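Local coordinates for Alr4995 protein (Nostoc sp., PDB 6LRF) that is a bifunctional arginine dihydrolase and ornithine cyclodeaminase, converting arginine to ornithine with loss of ammonia and carbon dioxide, and probably ornithine to proline, at residues R6-P11 with V67-A72; K61-L66 with Q91-Y96. All coordinates share one frame; numbering follows the deposited sequence.

Contact 1 (R6-P11 with V67-A72); sequences RFLMCP and VFTANA
The T69 hydroxyl donates from OG1 to L8 O over 2.8 Å, the one direct hydrogen bond between 6-11 and 67-72. It meets the carbonyl at a C=O...donor angle of 131° and from above, 41° out of the carbonyl plane, rather than on a lone pair. L265 O is a second, weak partner of the same hydroxyl. T69 sets OG1 between its own backbone N and carbonyl carbon (chi1 53°), which turns the hydroxyl to L8 and the methyl to M9 and C10. A water adds an indirect link: it accepts from C10 N at 3.0 Å and lies 2.8 Å from V67 O, to which it can donate.

In the α/β propeller expected of a guanidine-modifying enzyme, this contact lays a buried loop against a short strand. Strand 6-9 is central in a three-stranded sheet, flanked by strands 53-56 and 267-268; the CB of M9, a selenomethionine, points away from the loop, and its side chain packs on W41, L44 and L48 of helix 34-49. The loop is folded compactly by an inverse gamma turn centred on F68 and the 3-10 turn 69-71, where A72 N bonds to T69 O.

The rest is van der Waals packing. T69 CG2 lies 3.7 Å from M9 C and 3.9 Å from C10 CB, while the L8 side chain crosses that of T69 at a slant, its CG 4.2 Å from T69 CG2. An alanine in place of T69 would lose both branches, and would probably leave L8 O without this donor and open a gap beside C10. Further along, the V67 CG1 methyl rests against two carbonyl oxygens, 3.3 Å from C10 O and 3.7 Å from P11 O.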
ATOM      1  N   ARG B   6     -44.978  41.426  17.575  1.00 34.24           N
ATOM      2  CA  ARG B   6     -45.548  41.127  16.260  1.00 31.48           C
ATOM      3  C   ARG B   6     -44.616  40.261  15.409  1.00 33.96           C
ATOM      4  O   ARG B   6     -43.412  40.503  15.352  1.00 31.93           O
ATOM      5  CB  ARG B   6     -45.858  42.419  15.492  1.00 29.43           C
ATOM      6  CG  ARG B   6     -46.604  43.482  16.292  1.00 33.60           C
ATOM      7  CD  ARG B   6     -46.865  44.725  15.435  1.00 32.35           C
ATOM      8  NE  ARG B   6     -47.876  44.507  14.403  1.00 32.13           N
ATOM      9  CZ  ARG B   6     -49.171  44.776  14.559  1.00 37.23           C
ATOM     10  NH1 ARG B   6     -49.624  45.261  15.718  1.00 29.31           N
ATOM     11  NH2 ARG B   6     -50.015  44.550  13.557  1.00 35.85           N
ATOM     12  N   PHE B   7     -45.191  39.269  14.736  1.00 32.15           N
ATOM     13  CA  PHE B   7     -44.483  38.454  13.749  1.00 35.43           C
ATOM     14  C   PHE B   7     -45.145  38.599  12.397  1.00 34.85           C
ATOM     15  O   PHE B   7     -46.364  38.723  12.311  1.00 32.04           O
ATOM     16  CB  PHE B   7     -44.474  36.976  14.135  1.00 30.99           C
ATOM     17  CG  PHE B   7     -43.633  36.670  15.330  1.00 36.20           C
ATOM     18  CD1 PHE B   7     -42.304  36.283  15.178  1.00 29.65           C
ATOM     19  CD2 PHE B   7     -44.167  36.770  16.610  1.00 35.56           C
ATOM     20  CE1 PHE B   7     -41.511  36.000  16.283  1.00 32.09           C
ATOM     21  CE2 PHE B   7     -43.387  36.485  17.730  1.00 40.92           C
ATOM     22  CZ  PHE B   7     -42.051  36.096  17.565  1.00 39.80           C
ATOM     23  N   LEU B   8     -44.336  38.580  11.346  1.00 27.50           N
ATOM     24  CA  LEU B   8     -44.845  38.595   9.985  1.00 26.54           C
ATOM     25  C   LEU B   8     -44.832  37.187   9.412  1.00 30.77           C
ATOM     26  O   LEU B   8     -43.813  36.502   9.510  1.00 27.91           O
ATOM     27  CB  LEU B   8     -43.995  39.505   9.125  1.00 25.44           C
ATOM     28  CG  LEU B   8     -44.372  39.567   7.662  1.00 26.92           C
ATOM     29  CD1 LEU B   8     -45.755  40.183   7.553  1.00 28.95           C
ATOM     30  CD2 LEU B   8     -43.337  40.390   6.960  1.00 21.80           C
HETATM   31  N   MSE B   9     -45.949  36.752   8.831  1.00 29.57           N
HETATM   32  CA  MSE B   9     -46.002  35.459   8.144  1.00 30.13           C
HETATM   33  C   MSE B   9     -46.638  35.596   6.772  1.00 33.21           C
HETATM   34  O   MSE B   9     -47.016  36.683   6.356  1.00 31.99           O
HETATM   35  CB  MSE B   9     -46.770  34.426   8.968  1.00 37.71           C
HETATM   36  CG  MSE B   9     -46.127  34.132  10.302  1.00 35.68           C
HETATM   37 SE   MSE B   9     -46.987  32.687  11.334  1.00 63.27          SE
HETATM   38  CE  MSE B   9     -46.668  31.169  10.120  1.00 45.14           C
ATOM     39  N   CYS B  10     -46.736  34.490   6.055  1.00 31.41           N
ATOM     40  CA  CYS B  10     -47.359  34.515   4.750  1.00 31.74           C
ATOM     41  C   CYS B  10     -47.942  33.145   4.471  1.00 42.75           C
ATOM     42  O   CYS B  10     -47.211  32.142   4.453  1.00 37.44           O
ATOM     43  CB  CYS B  10     -46.359  34.922   3.670  1.00 35.40           C
ATOM     44  SG  CYS B  10     -47.038  34.983   2.009  1.00 38.54           S
ATOM     45  N   PRO B  11     -49.272  33.093   4.280  1.00 41.54           N
ATOM     46  CA  PRO B  11     -50.000  31.836   4.090  1.00 42.09           C
ATOM     47  C   PRO B  11     -49.571  31.091   2.821  1.00 39.47           C
ATOM     48  O   PRO B  11     -49.169  31.710   1.834  1.00 36.00           O
ATOM     49  CB  PRO B  11     -51.465  32.292   4.015  1.00 44.17           C
ATOM     50  CG  PRO B  11     -51.399  33.708   3.568  1.00 43.23           C
ATOM     51  CD  PRO B  11     -50.165  34.263   4.218  1.00 39.46           C
ATOM     52  N   VAL B  67     -43.587  32.426   1.493  1.00 34.08           N
ATOM     53  CA  VAL B  67     -43.957  31.961   2.824  1.00 27.13           C
ATOM     54  C   VAL B  67     -42.786  32.061   3.808  1.00 28.95           C
ATOM     55  O   VAL B  67     -42.975  32.036   5.024  1.00 25.20           O
ATOM     56  CB  VAL B  67     -44.449  30.499   2.795  1.00 35.63           C
ATOM     57  CG1 VAL B  67     -45.762  30.394   2.039  1.00 34.59           C
ATOM     58  CG2 VAL B  67     -43.390  29.591   2.164  1.00 34.28           C
ATOM     59  N   PHE B  68     -41.574  32.167   3.279  1.00 28.55           N
ATOM     60  CA  PHE B  68     -40.382  32.215   4.121  1.00 25.76           C
ATOM     61  C   PHE B  68     -40.020  33.666   4.431  1.00 28.40           C
ATOM     62  O   PHE B  68     -39.015  34.209   3.950  1.00 25.33           O
ATOM     63  CB  PHE B  68     -39.235  31.466   3.448  1.00 27.20           C
ATOM     64  CG  PHE B  68     -39.452  29.967   3.396  1.00 30.49           C
ATOM     65  CD1 PHE B  68     -39.942  29.290   4.515  1.00 28.83           C
ATOM     66  CD2 PHE B  68     -39.196  29.246   2.233  1.00 33.32           C
ATOM     67  CE1 PHE B  68     -40.154  27.914   4.481  1.00 37.44           C
ATOM     68  CE2 PHE B  68     -39.399  27.867   2.184  1.00 34.22           C
ATOM     69  CZ  PHE B  68     -39.879  27.198   3.303  1.00 34.30           C
ATOM     70  N   THR B  69     -40.871  34.285   5.245  1.00 26.52           N
ATOM     71  CA  THR B  69     -40.740  35.702   5.581  1.00 25.43           C
ATOM     72  C   THR B  69     -39.479  36.021   6.378  1.00 23.79           C
ATOM     73  O   THR B  69     -39.071  37.174   6.409  1.00 25.62           O
ATOM     74  CB  THR B  69     -41.954  36.194   6.386  1.00 26.42           C
ATOM     75  OG1 THR B  69     -42.140  35.340   7.520  1.00 27.49           O
ATOM     76  CG2 THR B  69     -43.215  36.189   5.522  1.00 25.78           C
ATOM     77  N   ALA B  70     -38.871  35.017   7.028  1.00 26.45           N
ATOM     78  CA  ALA B  70     -37.570  35.202   7.683  1.00 23.30           C
ATOM     79  C   ALA B  70     -36.601  35.908   6.737  1.00 23.07           C
ATOM     80  O   ALA B  70     -35.785  36.745   7.157  1.00 25.64           O
ATOM     81  CB  ALA B  70     -36.981  33.857   8.148  1.00 26.19           C
ATOM     82  N   ASN B  71     -36.722  35.602   5.449  1.00 23.05           N
ATOM     83  CA  ASN B  71     -35.823  36.163   4.447  1.00 22.13           C
ATOM     84  C   ASN B  71     -36.304  37.467   3.835  1.00 21.52           C
ATOM     85  O   ASN B  71     -35.682  37.964   2.926  1.00 24.54           O
ATOM     86  CB  ASN B  71     -35.585  35.151   3.322  1.00 27.09           C
ATOM     87  CG  ASN B  71     -35.178  33.785   3.848  1.00 27.61           C
ATOM     88  OD1 ASN B  71     -35.859  32.788   3.606  1.00 27.63           O
ATOM     89  ND2 ASN B  71     -34.078  33.741   4.596  1.00 23.62           N
ATOM     90  N   ALA B  72     -37.409  38.018   4.311  1.00 20.68           N
ATOM     91  CA  ALA B  72     -37.887  39.283   3.754  1.00 24.00           C
ATOM     92  C   ALA B  72     -36.842  40.383   3.927  1.00 18.09           C
ATOM     93  O   ALA B  72     -36.622  41.204   3.041  1.00 19.32           O
ATOM     94  CB  ALA B  72     -39.218  39.697   4.418  1.00 21.40           C
TER
HETATM   95  O   HOH W   1     -45.010  32.192   6.914  1.00 31.51           O

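Contact 2 (K61-L66 with Q91-Y96); sequences KGWPDL and QGEEPY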
ATOM      1  N   LYS B  61     -49.029  34.429  -6.635  1.00 55.38           N
ATOM      2  CA  LYS B  61     -48.800  33.302  -7.533  1.00 48.87           C
ATOM      3  C   LYS B  61     -47.423  33.435  -8.169  1.00 54.40           C
ATOM      4  O   LYS B  61     -47.051  34.520  -8.632  1.00 50.16           O
ATOM      5  CB  LYS B  61     -49.873  33.235  -8.627  1.00 53.68           C
ATOM      6  CG  LYS B  61     -51.198  32.571  -8.236  1.00 59.14           C
ATOM      7  CD  LYS B  61     -51.639  31.565  -9.321  1.00 61.86           C
ATOM      8  CE  LYS B  61     -53.161  31.342  -9.398  1.00 62.74           C
ATOM      9  NZ  LYS B  61     -53.890  31.504  -8.108  1.00 60.58           N
ATOM     10  N   GLY B  62     -46.665  32.337  -8.182  1.00 51.13           N
ATOM     11  CA  GLY B  62     -45.376  32.302  -8.855  1.00 48.93           C
ATOM     12  C   GLY B  62     -44.184  32.622  -7.969  1.00 48.95           C
ATOM     13  O   GLY B  62     -43.039  32.638  -8.433  1.00 42.48           O
ATOM     14  N   TRP B  63     -44.456  32.893  -6.695  1.00 45.98           N
ATOM     15  CA  TRP B  63     -43.405  33.124  -5.708  1.00 42.67           C
ATOM     16  C   TRP B  63     -43.701  32.288  -4.476  1.00 41.09           C
ATOM     17  O   TRP B  63     -44.088  32.816  -3.434  1.00 41.51           O
ATOM     18  CB  TRP B  63     -43.299  34.611  -5.366  1.00 38.46           C
ATOM     19  CG  TRP B  63     -43.170  35.456  -6.605  1.00 38.81           C
ATOM     20  CD1 TRP B  63     -44.118  36.281  -7.143  1.00 43.32           C
ATOM     21  CD2 TRP B  63     -42.038  35.522  -7.484  1.00 39.14           C
ATOM     22  NE1 TRP B  63     -43.637  36.872  -8.291  1.00 43.65           N
ATOM     23  CE2 TRP B  63     -42.365  36.416  -8.525  1.00 37.30           C
ATOM     24  CE3 TRP B  63     -40.775  34.915  -7.488  1.00 42.45           C
ATOM     25  CZ2 TRP B  63     -41.479  36.719  -9.556  1.00 41.28           C
ATOM     26  CZ3 TRP B  63     -39.895  35.217  -8.514  1.00 41.65           C
ATOM     27  CH2 TRP B  63     -40.253  36.110  -9.537  1.00 44.29           C
ATOM     28  N   PRO B  64     -43.517  30.967  -4.602  1.00 37.59           N
ATOM     29  CA  PRO B  64     -43.911  30.012  -3.565  1.00 42.42           C
ATOM     30  C   PRO B  64     -43.150  30.207  -2.257  1.00 42.43           C
ATOM     31  O   PRO B  64     -43.667  29.883  -1.186  1.00 37.91           O
ATOM     32  CB  PRO B  64     -43.566  28.658  -4.193  1.00 44.54           C
ATOM     33  CG  PRO B  64     -42.472  28.963  -5.158  1.00 45.47           C
ATOM     34  CD  PRO B  64     -42.803  30.309  -5.714  1.00 41.66           C
ATOM     35  N   ASP B  65     -41.931  30.734  -2.337  1.00 42.19           N
ATOM     36  CA  ASP B  65     -41.099  30.823  -1.147  1.00 39.66           C
ATOM     37  C   ASP B  65     -41.363  32.127  -0.400  1.00 38.13           C
ATOM     38  O   ASP B  65     -40.718  32.419   0.608  1.00 34.18           O
ATOM     39  CB  ASP B  65     -39.622  30.683  -1.516  1.00 39.09           C
ATOM     40  CG  ASP B  65     -39.263  29.262  -1.942  1.00 49.19           C
ATOM     41  OD1 ASP B  65     -39.620  28.307  -1.210  1.00 48.67           O
ATOM     42  OD2 ASP B  65     -38.640  29.101  -3.015  1.00 49.54           O
ATOM     43  N   LEU B  66     -42.350  32.881  -0.873  1.00 35.61           N
ATOM     44  CA  LEU B  66     -42.807  34.064  -0.155  1.00 37.39           C
ATOM     45  C   LEU B  66     -43.271  33.699   1.265  1.00 35.26           C
ATOM     46  O   LEU B  66     -43.313  34.551   2.151  1.00 33.67           O
ATOM     47  CB  LEU B  66     -43.926  34.758  -0.933  1.00 34.76           C
ATOM     48  CG  LEU B  66     -44.153  36.229  -0.593  1.00 35.18           C
ATOM     49  CD1 LEU B  66     -43.114  37.084  -1.287  1.00 33.95           C
ATOM     50  CD2 LEU B  66     -45.565  36.682  -0.959  1.00 37.18           C
ATOM     51  N   GLN B  91     -35.971  36.462  -6.183  1.00 29.96           N
ATOM     52  CA  GLN B  91     -35.812  37.912  -6.317  1.00 31.80           C
ATOM     53  C   GLN B  91     -37.128  38.658  -6.560  1.00 35.22           C
ATOM     54  O   GLN B  91     -37.251  39.834  -6.225  1.00 33.82           O
ATOM     55  CB  GLN B  91     -34.826  38.237  -7.431  1.00 32.25           C
ATOM     56  CG  GLN B  91     -33.370  38.137  -6.987  1.00 35.35           C
ATOM     57  CD  GLN B  91     -32.388  38.116  -8.154  1.00 40.07           C
ATOM     58  OE1 GLN B  91     -32.755  38.403  -9.294  1.00 36.73           O
ATOM     59  NE2 GLN B  91     -31.129  37.769  -7.869  1.00 39.79           N
ATOM     60  N   GLY B  92     -38.119  37.978  -7.122  1.00 34.43           N
ATOM     61  CA  GLY B  92     -39.395  38.616  -7.389  1.00 32.38           C
ATOM     62  C   GLY B  92     -40.211  38.806  -6.122  1.00 36.14           C
ATOM     63  O   GLY B  92     -41.215  39.524  -6.114  1.00 36.34           O
ATOM     64  N   GLU B  93     -39.794  38.148  -5.046  1.00 33.03           N
ATOM     65  CA  GLU B  93     -40.425  38.349  -3.751  1.00 30.01           C
ATOM     66  C   GLU B  93     -40.137  39.755  -3.232  1.00 29.09           C
ATOM     67  O   GLU B  93     -40.913  40.301  -2.439  1.00 28.50           O
ATOM     68  CB  GLU B  93     -39.941  37.319  -2.732  1.00 30.38           C
ATOM     69  CG  GLU B  93     -40.113  35.866  -3.142  1.00 34.43           C
ATOM     70  CD  GLU B  93     -39.585  34.874  -2.093  1.00 36.62           C
ATOM     71  OE1 GLU B  93     -39.372  35.259  -0.915  1.00 35.29           O
ATOM     72  OE2 GLU B  93     -39.366  33.697  -2.457  1.00 38.84           O
ATOM     73  N   GLU B  94     -39.033  40.341  -3.694  1.00 26.66           N
ATOM     74  CA  GLU B  94     -38.514  41.585  -3.124  1.00 26.50           C
ATOM     75  C   GLU B  94     -39.470  42.781  -3.168  1.00 29.38           C
ATOM     76  O   GLU B  94     -39.619  43.477  -2.149  1.00 28.43           O
ATOM     77  CB  GLU B  94     -37.190  41.943  -3.798  1.00 29.33           C
ATOM     78  CG  GLU B  94     -36.097  40.962  -3.429  1.00 30.76           C
ATOM     79  CD  GLU B  94     -34.816  41.139  -4.235  1.00 34.62           C
ATOM     80  OE1 GLU B  94     -34.618  42.207  -4.857  1.00 39.86           O
ATOM     81  OE2 GLU B  94     -33.998  40.200  -4.241  1.00 29.87           O
ATOM     82  N   PRO B  95     -40.118  43.041  -4.326  1.00 29.55           N
ATOM     83  CA  PRO B  95     -41.116  44.116  -4.310  1.00 28.30           C
ATOM     84  C   PRO B  95     -42.220  43.927  -3.262  1.00 25.62           C
ATOM     85  O   PRO B  95     -42.588  44.900  -2.601  1.00 26.22           O
ATOM     86  CB  PRO B  95     -41.701  44.054  -5.724  1.00 33.31           C
ATOM     87  CG  PRO B  95     -40.571  43.572  -6.544  1.00 32.55           C
ATOM     88  CD  PRO B  95     -39.904  42.534  -5.696  1.00 27.15           C
ATOM     89  N   TYR B  96     -42.712  42.702  -3.092  1.00 23.50           N
ATOM     90  CA  TYR B  96     -43.822  42.456  -2.176  1.00 24.88           C
ATOM     91  C   TYR B  96     -43.403  42.622  -0.732  1.00 28.93           C
ATOM     92  O   TYR B  96     -44.166  43.167   0.078  1.00 27.53           O
ATOM     93  CB  TYR B  96     -44.405  41.064  -2.416  1.00 28.82           C
ATOM     94  CG  TYR B  96     -44.926  40.951  -3.813  1.00 34.44           C
ATOM     95  CD1 TYR B  96     -46.119  41.570  -4.167  1.00 39.08           C
ATOM     96  CD2 TYR B  96     -44.208  40.280  -4.802  1.00 36.36           C
ATOM     97  CE1 TYR B  96     -46.606  41.504  -5.457  1.00 43.22           C
ATOM     98  CE2 TYR B  96     -44.695  40.198  -6.104  1.00 40.50           C
ATOM     99  CZ  TYR B  96     -45.898  40.818  -6.420  1.00 45.78           C
ATOM    100  OH  TYR B  96     -46.410  40.769  -7.699  1.00 51.38           O
TER
HETATM  101  O   HOH W   2     -40.446  32.253  -4.424  1.00 38.45           O
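W63 lays one face of its indole on the backbone of G92: the CA of G92 stands 3.5 Å from the centroid of the W63 six-membered ring, 15° off its normal, a CH-pi contact. A CB on G92 would run into W63 CH2, and E93 N lies over the same face. At the pyrrole end, W63 CD1 comes within 4.1 Å of Y96 CE2, the ring planes oblique at 46°.

Apolar contact continues where the side chains of L66 and E93 run antiparallel alongside one another, L66 CD1 reaching E93 CB at 3.5 Å and Y96 CB at 4.3 Å.

The polar contact is made through water. Extended beyond CG, E93 carries its carboxylate to the backbone of D65, and a water accepts from D65 N at 3.0 Å and donates to E93 OE2 at 2.7 Å. R90 NE forms a salt bridge with the same oxygen, which probably offsets the like charge of D65, whose OD2, 4.7 Å from E93 OE2, is hydrogen-bonded to Y19 OH.

Here an irregular loop between two strands packs on the N-terminal end of helix 93-103, within the α/β propeller expected of this family.

How the contacts relate
Segments 61-66 and 67-72 are consecutive pieces of one loop, L66 running directly into V67; the centres of contacts 1 and 2 lie 12 Å apart. They touch where C10 CB packs 3.4 Å from L66 O. Helix 93-103 serves both: its start receives residues 61-66, while W100 meets L8, and F97 and F101 meet A72. R90, already the partner of E93, also hydrogen-bonds to F68 O and N71 OD1 of contact 1. The strand, the loop and the helix thus all touch one another, contact 1 more buried than contact 2. Both belong to the probable arginine-dihydrolase part of the chain, captured here without a ligand.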